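Local coordinates for protein diadenosine tetraphosphatase, putative (Trypanosoma brucei, PDB 2QJC) that probably hydrolyses diadenosine tetraphosphate or related phosphate compounds at a pair of manganese ions, as a member of the calcineurin-like phosphoesterases, at residues Asn136-His141 and Ser192-Pro197; Ala142-Gln147 and Glu198-Gly203; Gly187-Ser192 and Glu212-Leu217. All coordinates share one frame; numbering follows the deposited sequence.

How the contacts relate
From the N terminus, 136-141 comes first, followed directly by 142-147; 187-192 and 192-197 follow, then 198-203 and finally 212-217. Contact 1 closes a loop of about fifty residues back onto strand 137-140, and contact 2 closes one of equal length from the next six residues to strand 199-202. Contact 3 closes a shorter loop between strand 188-189 and the turn before strand 218-220. All three loops cross and none nests in another. Contacts 1 and 3 share Ser192. Strands 137-140 and 199-202 are parallel neighbours in one five-stranded sheet, where Met138 N lies 2.9 Å from Thr199 O; contact 3 ties the small three-stranded sheet to that sheet's border.

Contact 1. Residues Asn136-His141 and Ser192-Pro197; sequences NVMVAH and SMWRGP. With MN (manganese (II) ion), chain C.
The indole of Trp194 meets the selenomethionine Met138 at its six-membered ring: the methyl CE arrives obliquely, 3.7 Å from CH2, and the two side chains cross at about a right angle. Over one face of the indole, toward its rim, lies Gly196 N, 3.2 Å above the plane. At the ring's polar end NE1 is hydrogen-bonded to Glu198 O, which fixes the rotation of the indole. A long unbranched thioether suits the place of Met138, because a bend at its last torsion (chi3 -67°) turns the methyl toward the CH2-CZ2 side of the ring.

The second flat group is the amide of Asn136, whose ND2 donates to Pro197 O over 3.1 Å, with an N-H...O angle of 151°. The donor stands 48° above the carbonyl plane rather than on a lone pair. Asn136 and Val137 form a G1 beta bulge against strand 129-132, and asparagine tolerates the left-handed backbone needed there. Strand 137-140 belongs to the calcineurin-like phosphoesterase fold and runs from this outlying contact toward the metal centre. Farther along the same segment His141 NE2 binds manganese at 2.3 Å, at a site completed by Asp55, Asn81 and His204. Gly196 leads through a cis peptide bond into Pro197.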
loop_
_atom_site.group_PDB
_atom_site.type_symbol
_atom_site.label_atom_id
_atom_site.label_comp_id
_atom_site.label_asym_id
_atom_site.label_seq_id
_atom_site.Cartn_x
_atom_site.Cartn_y
_atom_site.Cartn_z
ATOM N N ASN A 136 -5.139 -5.975 15.186
ATOM C CA ASN A 136 -4.392 -7.145 14.733
ATOM C C ASN A 136 -4.161 -7.087 13.215
ATOM O O ASN A 136 -4.427 -8.042 12.492
ATOM C CB ASN A 136 -5.119 -8.442 15.113
ATOM C CG ASN A 136 -4.292 -9.681 14.812
ATOM O OD1 ASN A 136 -3.076 -9.701 15.030
ATOM N ND2 ASN A 136 -4.944 -10.724 14.322
ATOM N N VAL A 137 -3.644 -5.950 12.753
ATOM C CA VAL A 137 -3.370 -5.724 11.335
ATOM C C VAL A 137 -1.919 -5.308 11.064
ATOM O O VAL A 137 -1.251 -4.749 11.934
ATOM C CB VAL A 137 -4.331 -4.623 10.782
ATOM C CG1 VAL A 137 -3.760 -3.979 9.524
ATOM C CG2 VAL A 137 -5.691 -5.235 10.478
HETATM N N MSE A 138 -1.438 -5.603 9.858
HETATM C CA MSE A 138 -0.093 -5.214 9.424
HETATM C C MSE A 138 -0.163 -4.772 7.955
HETATM O O MSE A 138 -0.738 -5.470 7.105
HETATM C CB MSE A 138 0.911 -6.366 9.579
HETATM C CG MSE A 138 1.210 -6.743 11.035
HETATM SE SE MSE A 138 2.914 -7.667 11.303
HETATM C CE MSE A 138 2.545 -9.313 10.375
ATOM N N VAL A 139 0.414 -3.613 7.659
ATOM C CA VAL A 139 0.387 -3.070 6.305
ATOM C C VAL A 139 1.760 -3.080 5.629
ATOM O O VAL A 139 2.751 -2.631 6.207
ATOM C CB VAL A 139 -0.166 -1.597 6.324
ATOM C CG1 VAL A 139 -0.276 -1.042 4.907
ATOM C CG2 VAL A 139 -1.525 -1.555 7.011
ATOM N N ALA A 140 1.806 -3.616 4.410
ATOM C CA ALA A 140 3.020 -3.664 3.592
ATOM C C ALA A 140 2.540 -3.410 2.154
ATOM O O ALA A 140 1.379 -3.659 1.837
ATOM C CB ALA A 140 3.704 -5.037 3.705
ATOM N N HIS A 141 3.416 -2.922 1.283
ATOM C CA HIS A 141 2.993 -2.618 -0.082
ATOM C C HIS A 141 2.615 -3.820 -0.949
ATOM O O HIS A 141 1.539 -3.833 -1.562
ATOM C CB HIS A 141 4.056 -1.779 -0.809
ATOM C CG HIS A 141 3.700 -1.477 -2.231
ATOM N ND1 HIS A 141 2.607 -0.709 -2.579
ATOM C CD2 HIS A 141 4.244 -1.904 -3.395
ATOM C CE1 HIS A 141 2.490 -0.681 -3.895
ATOM N NE2 HIS A 141 3.470 -1.399 -4.414
ATOM N N SER A 192 -1.606 -16.618 -0.574
ATOM C CA SER A 192 -2.136 -17.945 -0.244
ATOM C C SER A 192 -1.246 -18.663 0.770
ATOM O O SER A 192 -1.677 -19.616 1.417
ATOM C CB SER A 192 -2.257 -18.816 -1.501
ATOM O OG SER A 192 -0.979 -19.232 -1.952
HETATM N N MSE A 193 -0.008 -18.205 0.914
HETATM C CA MSE A 193 0.938 -18.836 1.833
HETATM C C MSE A 193 1.019 -18.173 3.207
HETATM O O MSE A 193 1.738 -18.658 4.089
HETATM C CB MSE A 193 2.335 -18.831 1.219
HETATM C CG MSE A 193 2.413 -19.426 -0.171
HETATM SE SE MSE A 193 2.079 -21.322 -0.169
HETATM C CE MSE A 193 3.828 -21.918 0.393
ATOM N N TRP A 194 0.298 -17.068 3.388
ATOM C CA TRP A 194 0.323 -16.340 4.654
ATOM C C TRP A 194 -0.549 -17.012 5.708
ATOM O O TRP A 194 -1.698 -17.377 5.441
ATOM C CB TRP A 194 -0.112 -14.881 4.435
ATOM C CG TRP A 194 -0.229 -14.096 5.712
ATOM C CD1 TRP A 194 -1.379 -13.749 6.352
ATOM C CD2 TRP A 194 0.845 -13.647 6.542
ATOM N NE1 TRP A 194 -1.092 -13.113 7.538
ATOM C CE2 TRP A 194 0.267 -13.037 7.680
ATOM C CE3 TRP A 194 2.242 -13.704 6.438
ATOM C CZ2 TRP A 194 1.039 -12.485 8.713
ATOM C CZ3 TRP A 194 3.011 -13.154 7.464
ATOM C CH2 TRP A 194 2.405 -12.554 8.588
ATOM N N ARG A 195 -0.007 -17.165 6.913
ATOM C CA ARG A 195 -0.743 -17.833 7.977
ATOM C C ARG A 195 -1.143 -17.020 9.209
ATOM O O ARG A 195 -1.849 -17.526 10.074
ATOM C CB ARG A 195 0.031 -19.076 8.404
ATOM C CG ARG A 195 0.286 -20.015 7.242
ATOM C CD ARG A 195 0.657 -21.408 7.703
ATOM N NE ARG A 195 0.799 -22.316 6.568
ATOM C CZ ARG A 195 0.973 -23.629 6.680
ATOM N NH1 ARG A 195 1.027 -24.187 7.883
ATOM N NH2 ARG A 195 1.095 -24.381 5.593
ATOM N N GLY A 196 -0.711 -15.766 9.291
ATOM C CA GLY A 196 -1.073 -14.950 10.437
ATOM C C GLY A 196 -0.134 -15.137 11.615
ATOM O O GLY A 196 1.031 -15.472 11.424
ATOM N N PRO A 197 -0.611 -14.940 12.856
ATOM C CA PRO A 197 -1.970 -14.562 13.252
ATOM C C PRO A 197 -2.476 -13.202 12.757
ATOM O O PRO A 197 -3.684 -12.986 12.709
ATOM C CB PRO A 197 -1.909 -14.634 14.776
ATOM C CG PRO A 197 -0.522 -14.156 15.059
ATOM C CD PRO A 197 0.301 -14.890 14.018
HETATM MN MN MN C . 3.609 -1.580 -6.747
#

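Contact 2. Residues Ala142-Gln147 and Glu198-Gly203; sequences AGLHPQ and ETVVFG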
loop_
_atom_site.group_PDB
_atom_site.type_symbol
_atom_site.label_atom_id
_atom_site.label_comp_id
_atom_site.label_asym_id
_atom_site.label_seq_id
_atom_site.Cartn_x
_atom_site.Cartn_y
_atom_site.Cartn_z
ATOM N N ALA A 142 3.490 -4.822 -1.009
ATOM C CA ALA A 142 3.233 -6.011 -1.822
ATOM C C ALA A 142 2.946 -7.254 -0.986
ATOM O O ALA A 142 2.136 -8.101 -1.372
ATOM C CB ALA A 142 4.425 -6.277 -2.762
ATOM N N GLY A 143 3.614 -7.370 0.155
ATOM C CA GLY A 143 3.389 -8.533 1.000
ATOM C C GLY A 143 4.479 -8.733 2.028
ATOM O O GLY A 143 5.316 -7.853 2.231
ATOM N N LEU A 144 4.457 -9.886 2.691
ATOM C CA LEU A 144 5.465 -10.225 3.693
ATOM C C LEU A 144 5.932 -11.656 3.444
ATOM O O LEU A 144 5.141 -12.512 3.048
ATOM C CB LEU A 144 4.880 -10.127 5.104
ATOM C CG LEU A 144 4.467 -8.743 5.625
ATOM C CD1 LEU A 144 3.769 -8.901 6.966
ATOM C CD2 LEU A 144 5.697 -7.852 5.774
ATOM N N HIS A 145 7.214 -11.921 3.653
ATOM C CA HIS A 145 7.711 -13.281 3.462
ATOM C C HIS A 145 7.239 -14.072 4.683
ATOM O O HIS A 145 7.607 -13.762 5.818
ATOM C CB HIS A 145 9.236 -13.296 3.356
ATOM C CG HIS A 145 9.785 -14.588 2.838
ATOM N ND1 HIS A 145 9.586 -15.792 3.480
ATOM C CD2 HIS A 145 10.485 -14.873 1.714
ATOM C CE1 HIS A 145 10.137 -16.762 2.773
ATOM N NE2 HIS A 145 10.687 -16.231 1.697
ATOM N N PRO A 146 6.406 -15.102 4.466
ATOM C CA PRO A 146 5.872 -15.932 5.552
ATOM C C PRO A 146 6.870 -16.755 6.358
ATOM O O PRO A 146 6.473 -17.456 7.290
ATOM C CB PRO A 146 4.849 -16.808 4.840
ATOM C CG PRO A 146 5.475 -16.987 3.479
ATOM C CD PRO A 146 5.941 -15.591 3.156
ATOM N N GLN A 147 8.154 -16.679 6.024
ATOM C CA GLN A 147 9.147 -17.454 6.766
ATOM C C GLN A 147 10.203 -16.582 7.432
ATOM O O GLN A 147 11.173 -17.092 7.998
ATOM C CB GLN A 147 9.821 -18.488 5.847
ATOM C CG GLN A 147 8.837 -19.423 5.159
ATOM C CD GLN A 147 9.516 -20.520 4.348
ATOM O OE1 GLN A 147 10.471 -20.267 3.609
ATOM N NE2 GLN A 147 9.007 -21.743 4.466
ATOM N N GLU A 198 -1.576 -12.291 12.393
ATOM C CA GLU A 198 -2.009 -10.975 11.919
ATOM C C GLU A 198 -2.638 -10.990 10.529
ATOM O O GLU A 198 -2.324 -11.838 9.698
ATOM C CB GLU A 198 -0.840 -9.975 11.875
ATOM C CG GLU A 198 -0.123 -9.735 13.192
ATOM C CD GLU A 198 0.884 -10.821 13.511
ATOM O OE1 GLU A 198 0.904 -11.852 12.804
ATOM O OE2 GLU A 198 1.655 -10.640 14.473
ATOM N N THR A 199 -3.539 -10.043 10.288
ATOM C CA THR A 199 -4.147 -9.899 8.971
ATOM C C THR A 199 -3.239 -8.906 8.241
ATOM O O THR A 199 -3.000 -7.800 8.735
ATOM C CB THR A 199 -5.555 -9.274 9.038
ATOM O OG1 THR A 199 -6.461 -10.184 9.670
ATOM C CG2 THR A 199 -6.056 -8.941 7.631
ATOM N N VAL A 200 -2.716 -9.301 7.085
ATOM C CA VAL A 200 -1.856 -8.416 6.313
ATOM C C VAL A 200 -2.675 -7.741 5.219
ATOM O O VAL A 200 -3.331 -8.410 4.417
ATOM C CB VAL A 200 -0.688 -9.189 5.663
ATOM C CG1 VAL A 200 0.065 -8.290 4.670
ATOM C CG2 VAL A 200 0.257 -9.685 6.750
ATOM N N VAL A 201 -2.650 -6.415 5.202
ATOM C CA VAL A 201 -3.376 -5.655 4.198
ATOM C C VAL A 201 -2.350 -5.072 3.222
ATOM O O VAL A 201 -1.384 -4.419 3.629
ATOM C CB VAL A 201 -4.208 -4.530 4.858
ATOM C CG1 VAL A 201 -5.018 -3.799 3.798
ATOM C CG2 VAL A 201 -5.132 -5.128 5.955
ATOM N N PHE A 202 -2.571 -5.295 1.933
ATOM C CA PHE A 202 -1.624 -4.835 0.923
ATOM C C PHE A 202 -2.279 -4.357 -0.374
ATOM O O PHE A 202 -3.497 -4.339 -0.492
ATOM C CB PHE A 202 -0.656 -5.986 0.619
ATOM C CG PHE A 202 -1.333 -7.214 0.036
ATOM C CD1 PHE A 202 -1.215 -7.512 -1.321
ATOM C CD2 PHE A 202 -2.100 -8.060 0.845
ATOM C CE1 PHE A 202 -1.850 -8.635 -1.866
ATOM C CE2 PHE A 202 -2.740 -9.185 0.313
ATOM C CZ PHE A 202 -2.616 -9.475 -1.047
ATOM N N GLY A 203 -1.446 -3.981 -1.340
ATOM C CA GLY A 203 -1.908 -3.537 -2.652
ATOM C C GLY A 203 -0.948 -4.084 -3.709
ATOM O O GLY A 203 -0.786 -5.297 -3.822
#
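Ala142 and Phe202 bring the two backbones closest, with their CA atoms 5.7 Å apart. Residues 198-203 include the regular strand 199-202, whereas 142-147 is an irregular loop that follows strand 137-140, and no hydrogen bond joins the two segments. The backbone of Gly143 takes angles at which a CB would be jammed against the preceding carbonyl oxygen, which explains the residue type. Strand alternation turns Val200 and Phe202 toward the loop.

Phe202 meets the carbonyl of Ala142, whose oxygen comes obliquely to the ring, 3.4 Å from CD1. The phenyl takes the crowded rotamer, with CG between the backbone N and the carbonyl carbon (chi1 62°), and Val200 O lies in plane at its edge. Trp190 packs edge-to-face against the same ring.

Further along, Leu144 reaches over with CD1 to touch CG2 of Val200 at 3.6 Å. Its extended outer torsion (chi2 173°) carries the methyl across, although its CB does not point at the strand. The branched valine, natural in a strand, also meets Trp194, while Leu144 packs on Met138 and on Val158 of helix 155-160. Within the loop, His145 ND1 accepts from Gln147 N at 3.1 Å, with the donor in the imidazole plane, and His145 NE2 bonds to Leu177 O; together these hold the ring at both nitrogens.

Ala142 follows the manganese ligand His141, and Gly203 precedes another, His204. The small Ala142 side chain packs on His204, about 6 Å from a manganese ion. One apolar pair and one carbonyl-to-ring contact join the segments, all buried and without a hydrogen bond, so their fit probably rests on shape and dispersion, while backbone bonds to other parts of the fold hold each in place.

Contact 3. Residues Gly187-Ser192 and Glu212-Leu217; sequences GKPWAS and EQYKPL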
loop_
_atom_site.group_PDB
_atom_site.type_symbol
_atom_site.label_atom_id
_atom_site.label_comp_id
_atom_site.label_asym_id
_atom_site.label_seq_id
_atom_site.Cartn_x
_atom_site.Cartn_y
_atom_site.Cartn_z
ATOM N N GLY A 187 5.253 -21.024 -9.079
ATOM C CA GLY A 187 4.987 -20.624 -7.714
ATOM C C GLY A 187 3.506 -20.373 -7.517
ATOM O O GLY A 187 2.692 -20.667 -8.398
ATOM N N LYS A 188 3.152 -19.830 -6.358
ATOM C CA LYS A 188 1.764 -19.531 -6.051
ATOM C C LYS A 188 1.675 -18.102 -5.548
ATOM O O LYS A 188 2.672 -17.529 -5.100
ATOM C CB LYS A 188 1.243 -20.483 -4.973
ATOM C CG LYS A 188 1.379 -21.956 -5.320
ATOM C CD LYS A 188 0.838 -22.836 -4.211
ATOM C CE LYS A 188 0.916 -24.309 -4.591
ATOM N NZ LYS A 188 0.357 -25.195 -3.525
ATOM N N PRO A 189 0.486 -17.492 -5.645
ATOM C CA PRO A 189 0.323 -16.116 -5.171
ATOM C C PRO A 189 0.781 -16.068 -3.721
ATOM O O PRO A 189 0.363 -16.899 -2.906
ATOM C CB PRO A 189 -1.173 -15.860 -5.341
ATOM C CG PRO A 189 -1.784 -17.238 -5.378
ATOM C CD PRO A 189 -0.782 -18.029 -6.164
ATOM N N TRP A 190 1.647 -15.111 -3.400
ATOM C CA TRP A 190 2.183 -15.028 -2.051
ATOM C C TRP A 190 1.129 -15.099 -0.938
ATOM O O TRP A 190 1.290 -15.861 0.015
ATOM C CB TRP A 190 3.056 -13.769 -1.890
ATOM C CG TRP A 190 2.294 -12.552 -1.457
ATOM C CD1 TRP A 190 1.655 -11.649 -2.263
ATOM C CD2 TRP A 190 1.966 -12.193 -0.109
ATOM N NE1 TRP A 190 0.939 -10.761 -1.498
ATOM C CE2 TRP A 190 1.111 -11.072 -0.174
ATOM C CE3 TRP A 190 2.305 -12.720 1.146
ATOM C CZ2 TRP A 190 0.586 -10.463 0.969
ATOM C CZ3 TRP A 190 1.783 -12.115 2.289
ATOM C CH2 TRP A 190 0.929 -10.996 2.189
ATOM N N ALA A 191 0.045 -14.337 -1.061
ATOM C CA ALA A 191 -0.985 -14.317 -0.023
ATOM C C ALA A 191 -1.546 -15.679 0.370
ATOM O O ALA A 191 -1.922 -15.885 1.530
ATOM C CB ALA A 191 -2.123 -13.387 -0.428
ATOM N N SER A 192 -1.606 -16.618 -0.574
ATOM C CA SER A 192 -2.136 -17.945 -0.244
ATOM C C SER A 192 -1.246 -18.663 0.770
ATOM O O SER A 192 -1.677 -19.616 1.417
ATOM C CB SER A 192 -2.257 -18.816 -1.501
ATOM O OG SER A 192 -0.979 -19.232 -1.952
ATOM N N GLU A 212 -9.866 -11.208 -1.982
ATOM C CA GLU A 212 -10.594 -11.412 -0.729
ATOM C C GLU A 212 -10.732 -12.870 -0.304
ATOM O O GLU A 212 -11.327 -13.150 0.735
ATOM C CB GLU A 212 -12.007 -10.836 -0.825
ATOM C CG GLU A 212 -12.106 -9.407 -1.303
ATOM C CD GLU A 212 -13.553 -8.980 -1.496
ATOM O OE1 GLU A 212 -14.317 -8.979 -0.505
ATOM O OE2 GLU A 212 -13.926 -8.656 -2.643
ATOM N N GLN A 213 -10.188 -13.797 -1.085
ATOM C CA GLN A 213 -10.327 -15.217 -0.755
ATOM C C GLN A 213 -9.438 -15.701 0.387
ATOM O O GLN A 213 -9.482 -16.874 0.759
ATOM C CB GLN A 213 -10.060 -16.082 -1.987
ATOM C CG GLN A 213 -10.139 -15.331 -3.292
ATOM C CD GLN A 213 -8.822 -14.683 -3.664
ATOM O OE1 GLN A 213 -7.904 -15.354 -4.138
ATOM N NE2 GLN A 213 -8.715 -13.379 -3.440
ATOM N N TYR A 214 -8.638 -14.813 0.953
ATOM C CA TYR A 214 -7.761 -15.221 2.036
ATOM C C TYR A 214 -8.174 -14.575 3.344
ATOM O O TYR A 214 -7.465 -14.665 4.344
ATOM C CB TYR A 214 -6.316 -14.871 1.691
ATOM C CG TYR A 214 -5.894 -15.388 0.335
ATOM C CD1 TYR A 214 -5.808 -16.758 0.081
ATOM C CD2 TYR A 214 -5.586 -14.507 -0.699
ATOM C CE1 TYR A 214 -5.421 -17.238 -1.176
ATOM C CE2 TYR A 214 -5.198 -14.969 -1.954
ATOM C CZ TYR A 214 -5.117 -16.331 -2.186
ATOM O OH TYR A 214 -4.724 -16.778 -3.419
ATOM N N LYS A 215 -9.323 -13.915 3.329
ATOM C CA LYS A 215 -9.823 -13.286 4.538
ATOM C C LYS A 215 -10.074 -14.404 5.540
ATOM O O LYS A 215 -10.382 -15.533 5.163
ATOM C CB LYS A 215 -11.132 -12.529 4.267
ATOM C CG LYS A 215 -11.010 -11.438 3.225
ATOM C CD LYS A 215 -12.304 -10.676 3.032
ATOM C CE LYS A 215 -12.556 -9.694 4.168
ATOM N NZ LYS A 215 -13.744 -8.833 3.889
ATOM N N PRO A 216 -9.924 -14.110 6.833
ATOM C CA PRO A 216 -9.538 -12.801 7.360
ATOM C C PRO A 216 -8.022 -12.639 7.545
ATOM O O PRO A 216 -7.570 -11.638 8.097
ATOM C CB PRO A 216 -10.275 -12.757 8.688
ATOM C CG PRO A 216 -10.100 -14.169 9.171
ATOM C CD PRO A 216 -10.389 -14.994 7.920
ATOM N N LEU A 217 -7.243 -13.612 7.077
ATOM C CA LEU A 217 -5.791 -13.556 7.236
ATOM C C LEU A 217 -5.072 -12.552 6.339
ATOM O O LEU A 217 -3.975 -12.106 6.668
ATOM C CB LEU A 217 -5.183 -14.950 7.035
ATOM C CG LEU A 217 -5.517 -15.980 8.121
ATOM C CD1 LEU A 217 -4.823 -17.295 7.807
ATOM C CD2 LEU A 217 -5.063 -15.458 9.484
#
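Tyr214 lays its ring against the Ala191-Ser192 peptide. From CB the side chain sets off toward 187-192, with CG anti to the carbonyl carbon (chi1 -52°), and the ring that follows places Ala191 C 4.2 Å above its centre. On one flank CD2 touches Ala191 CB at 3.6 Å, and CE2 lies next to the same methyl. On the other flank CE1 approaches Ser192 CA at 3.5 Å, while Ser192 CB lies 3.6 Å from that same CE1. Nearer the tip, Ser192 N sits over the same face as the Ala191 carbon, offset toward the rim. At the end, OH comes 3.6 Å from Pro189 CG, and the proline and tyrosine side chains cross at about a right angle.

The phenol thus spans Pro189 to Ser192, a stretch that starts in strand 188-189, the border strand of a small three-stranded antiparallel sheet, and continues in helical backbone angles. Tyr214 itself occupies the third position of the type I beta turn Glu212-Lys215, in the loop that links the parallel strands 199-202 and 218-220 of the larger sheet.

Small residues suit the ring's partner: Ala191 offers a methyl thin enough to fit between two aromatics, for its CB also stands 4.0 Å above the centre of the Trp190 ring. Ser192 curls back on its own chain. Its OG donates to Pro189 O at 2.9 Å, in the carbonyl plane, and its backbone N donates to the same oxygen, so two bonds grip that carbonyl and hold the stretch in shape beneath the tyrosine. Past the turn a cis peptide bond precedes Pro216, and the backbone of Leu217 then pairs with Val200 of strand 199-202.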